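PDB 3R3Q: suppressor protein STP22 of temperature-sensitive alpha-factor receptor and arginine permease, which serves in endosomal sorting as a subunit of yeast ESCRT-I, its UEV domain probably taking part in recruitment of the complex by ESCRT-0. Local coordinates for residues 130-133 against 134-138; 145-148 against 149-153. The protein carries 1 engineered substitution. One frame throughout, in Å; residues are numbered along the deposited sequence. Where two conformers were deposited one is given.

Each interaction is a local contact within one continuous run of chain, and the two come in series: the turns of 130-138 precede the helix that carries 145-153. Interaction 1 lies farther from the middle of the domain (about 13 Å between centres, against about 9 Å for interaction 2), and neither is wholly buried. Their chemistry differs with their secondary structure: interaction 1 spans three residues per bond and enlists a water, whereas interaction 2 repeats the regular four-residue bond of an alpha helix. The two meet directly. Glu149 OE1 lies 2.6 Å from Ile132 N, a probable hydrogen bond, and Leu130 CD2 and Leu153 CD2 pack together, tying the loop to the helix.

Interaction 1 (130-133 against 134-138); sequences LPIL and HAWDP. Engineered in segment 134-138: Ala135 (natural residue Cys).
The imidazole of His134 carries the carbonyl oxygen of Leu130 over one of its faces, 3.7 Å from ND1 and displaced toward the rim of the ring, while the indole of Trp136 is met differently: Ile132 O lies in its plane, at the edge, 3.9 Å from CE3. The first torsions bring the rings to these places. In His134 the ring is set beside its own backbone N (chi1 -59°) and swings back over the start of the turn; in Trp136, CG is opposite the backbone N (chi1 -175°), which carries the ring to the Ile132 side. Apolar contact is looser there, with Ile132 CG1 4.4 Å from Trp136 CE3.

The backbone evidence points to a run of tight turns. Leu133 N bonds to Leu130 O at 2.9 Å, and His134 N to Pro131 O at 2.8 Å. In the latter bond the N-H comes in from above the carbonyl plane, 60° out of it, and thus not along a lone pair. A third bond of the same spacing, from Ala135 N to Ile132 O, is weak. Ala135 is an engineered residue, Cys in the natural sequence. Beyond this point the chain opens out, and a water takes over: it donates to Leu133 O and accepts from Trp136 N, bridging the two where the direct bonds of the turns end.

Outside the turns, Trp136 NE1 bonds to Pro94 O and its side chain touches Val146 of helix 143-152, while Ile132 reaches Met145. These successive three-residue bonds, with phi and psi of the type I kind, mark overlapping beta turns, and the Trp-Asp-Pro run after them recalls the Trp-Ser-Pro sequence that leads into the following helix in many ubiquitin-conjugating enzymes, whose fold the UEV domain shares.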
# COMPACT_ATOMS: atom_id res chain seq x y z
N LEU A 130 5.71 -6.67 -5.84
CA LEU A 130 5.79 -5.75 -6.96
C LEU A 130 7.23 -5.68 -7.41
O LEU A 130 8.13 -5.81 -6.58
CB LEU A 130 5.34 -4.36 -6.54
CG LEU A 130 3.86 -4.19 -6.19
CD1 LEU A 130 3.57 -2.74 -5.88
CD2 LEU A 130 3.01 -4.65 -7.35
N PRO A 131 7.46 -5.48 -8.71
CA PRO A 131 8.83 -5.32 -9.19
C PRO A 131 9.59 -4.23 -8.44
O PRO A 131 10.78 -4.39 -8.19
CB PRO A 131 8.63 -4.95 -10.66
CG PRO A 131 7.35 -5.64 -11.02
CD PRO A 131 6.48 -5.49 -9.81
N ILE A 132 8.93 -3.15 -8.05
CA ILE A 132 9.64 -2.08 -7.36
C ILE A 132 10.22 -2.59 -6.04
O ILE A 132 11.25 -2.10 -5.59
CB ILE A 132 8.74 -0.85 -7.13
CG1 ILE A 132 9.57 0.36 -6.68
CG2 ILE A 132 7.64 -1.16 -6.13
CD1 ILE A 132 8.74 1.66 -6.59
N LEU A 133 9.58 -3.59 -5.43
CA LEU A 133 10.10 -4.17 -4.20
C LEU A 133 11.34 -5.03 -4.44
O LEU A 133 12.11 -5.28 -3.52
CB LEU A 133 9.01 -4.98 -3.48
CG LEU A 133 7.71 -4.23 -3.21
CD1 LEU A 133 6.70 -5.15 -2.52
CD2 LEU A 133 7.95 -2.98 -2.36
N HIS A 134 11.55 -5.48 -5.68
CA HIS A 134 12.74 -6.26 -6.02
C HIS A 134 13.87 -5.39 -6.56
O HIS A 134 14.93 -5.89 -6.93
CB HIS A 134 12.42 -7.33 -7.05
CG HIS A 134 11.38 -8.29 -6.58
ND1 HIS A 134 10.31 -8.68 -7.36
CD2 HIS A 134 11.24 -8.93 -5.39
CE1 HIS A 134 9.56 -9.53 -6.67
NE2 HIS A 134 10.10 -9.68 -5.47
N ALA A 135 13.61 -4.09 -6.62
CA ALA A 135 14.61 -3.12 -7.02
C ALA A 135 14.56 -1.95 -6.04
O ALA A 135 14.87 -0.82 -6.40
CB ALA A 135 14.33 -2.64 -8.43
N TRP A 136 14.18 -2.23 -4.81
CA TRP A 136 13.96 -1.18 -3.82
C TRP A 136 15.22 -0.38 -3.55
O TRP A 136 16.28 -0.94 -3.26
CB TRP A 136 13.43 -1.81 -2.52
CG TRP A 136 13.07 -0.81 -1.51
CD1 TRP A 136 13.70 -0.57 -0.32
CD2 TRP A 136 11.98 0.11 -1.58
NE1 TRP A 136 13.07 0.45 0.34
CE2 TRP A 136 12.01 0.89 -0.40
CE3 TRP A 136 10.98 0.36 -2.53
CZ2 TRP A 136 11.08 1.89 -0.14
CZ3 TRP A 136 10.06 1.35 -2.26
CH2 TRP A 136 10.11 2.10 -1.08
N ASP A 137 15.10 0.94 -3.63
CA ASP A 137 16.23 1.84 -3.46
C ASP A 137 15.80 2.87 -2.41
O ASP A 137 15.19 3.90 -2.75
CB ASP A 137 16.52 2.48 -4.81
CG ASP A 137 17.85 3.19 -4.86
OD1 ASP A 137 18.62 3.11 -3.89
OD2 ASP A 137 18.09 3.82 -5.90
N PRO A 138 16.07 2.58 -1.13
CA PRO A 138 15.55 3.37 0.00
C PRO A 138 15.66 4.88 -0.16
O PRO A 138 14.68 5.59 0.09
CB PRO A 138 16.42 2.90 1.16
CG PRO A 138 16.68 1.46 0.85
CD PRO A 138 16.79 1.37 -0.66
O HOH W 1 15.08 -5.16 -3.67

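Interaction 2 (145-148 against 149-153); sequences MVVQ and ELMSL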
# COMPACT_ATOMS: atom_id res chain seq x y z
N MET A 145 5.34 5.95 -4.89
CA MET A 145 5.84 5.15 -6.01
C MET A 145 5.33 3.72 -5.94
O MET A 145 5.04 3.12 -6.97
CB MET A 145 7.36 5.18 -6.06
CG MET A 145 7.90 6.56 -6.38
SD MET A 145 9.70 6.55 -6.34
CE MET A 145 10.07 5.59 -7.80
N VAL A 146 5.22 3.17 -4.73
CA VAL A 146 4.75 1.81 -4.57
C VAL A 146 3.28 1.72 -5.01
O VAL A 146 2.90 0.79 -5.74
CB VAL A 146 4.93 1.29 -3.12
CG1 VAL A 146 4.31 -0.09 -2.99
CG2 VAL A 146 6.42 1.23 -2.75
N VAL A 147 2.46 2.67 -4.58
CA VAL A 147 1.06 2.67 -4.96
C VAL A 147 0.87 2.94 -6.46
O VAL A 147 0.03 2.30 -7.10
CB VAL A 147 0.25 3.65 -4.10
CG1 VAL A 147 -1.17 3.75 -4.61
CG2 VAL A 147 0.28 3.17 -2.65
N GLN A 148 1.65 3.84 -7.03
CA GLN A 148 1.60 4.07 -8.47
C GLN A 148 1.96 2.79 -9.23
O GLN A 148 1.32 2.45 -10.22
CB GLN A 148 2.54 5.20 -8.89
CG GLN A 148 2.11 6.57 -8.37
CD GLN A 148 3.12 7.66 -8.62
OE1 GLN A 148 4.33 7.43 -8.58
NE2 GLN A 148 2.63 8.88 -8.86
N GLU A 149 2.96 2.06 -8.77
CA GLU A 149 3.30 0.82 -9.45
C GLU A 149 2.17 -0.20 -9.33
O GLU A 149 1.82 -0.87 -10.30
CB GLU A 149 4.60 0.22 -8.95
CG GLU A 149 4.94 -1.06 -9.71
CD GLU A 149 6.40 -1.38 -9.68
OE1 GLU A 149 6.75 -2.46 -9.18
OE2 GLU A 149 7.20 -0.53 -10.13
N LEU A 150 1.59 -0.30 -8.14
CA LEU A 150 0.48 -1.22 -7.91
C LEU A 150 -0.65 -0.95 -8.90
O LEU A 150 -1.20 -1.87 -9.52
CB LEU A 150 -0.03 -1.08 -6.48
CG LEU A 150 -1.15 -2.03 -6.06
CD1 LEU A 150 -0.73 -3.47 -6.29
CD2 LEU A 150 -1.50 -1.79 -4.60
N MET A 151 -0.98 0.32 -9.07
CA MET A 151 -2.02 0.70 -10.02
C MET A 151 -1.68 0.26 -11.43
O MET A 151 -2.57 -0.15 -12.19
CB MET A 151 -2.25 2.21 -9.99
CG MET A 151 -2.92 2.67 -8.71
SD MET A 151 -2.80 4.46 -8.52
CE MET A 151 -3.79 5.02 -9.90
N SER A 152 -0.41 0.35 -11.81
CA SER A 152 0.00 -0.04 -13.15
C SER A 152 -0.07 -1.55 -13.32
O SER A 152 -0.36 -2.06 -14.42
CB SER A 152 1.42 0.45 -13.45
OG SER A 152 2.38 -0.42 -12.90
N LEU A 153 0.16 -2.29 -12.24
CA LEU A 153 0.17 -3.75 -12.31
C LEU A 153 -1.22 -4.41 -12.20
O LEU A 153 -1.34 -5.64 -12.12
CB LEU A 153 1.14 -4.32 -11.27
CG LEU A 153 2.60 -4.39 -11.74
CD1 LEU A 153 2.97 -3.22 -12.64
CD2 LEU A 153 3.53 -4.43 -10.55
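Glu149, Gln148 and Val147 bury the most surface here, and each engages the neighbouring turn in its own way. Glu149 looks back one turn: its N-H bonds to Met145 O at 2.9 Å, and its CB rests 3.5 Å from the same oxygen. With CG opposite the backbone N (chi1 -179°), the extended chain takes OE1 to the backbone N-H of Ile132 in the preceding loop, with which it hydrogen-bonds.

Val147 looks forward. Its carbonyl oxygen accepts from Met151 N at 3.0 Å, with the N-H nearly straight (163°) and the donor tilted modestly from the carbonyl plane. The Met151 side chain lies alongside that same oxygen, CG at 3.4 Å and SD at 3.8 Å, because chi1 of -71° sets CG beside the backbone N. The sulfur also reaches Val147 CG1, a loose apolar contact at 4.3 Å.

Gln148 is exposed and contributes mainly through its backbone: Gln148 O takes the N-H of Ser152 at 3.2 Å, longer than the other bonds of the series. Leu150 N to Val146 O completes that series. Toward the C-terminal end, Glu149 O accepts from Leu153 N and, in one of two alternative positions of Ser152 and so less certainly, from Ser152 OG, in the carbonyl plane on a lone pair. Leu153 is the first residue to leave helical backbone angles.

The buried side of this stretch turns to the sheet, with Val147 and Leu150 on Ile71 and Val146 and Leu150 on Ile100. Four consecutive bonds between residues four apart identify a regular alpha helix in its final turns, here the amphipathic helix that packs against the antiparallel sheet in the ubiquitin-conjugating-enzyme fold.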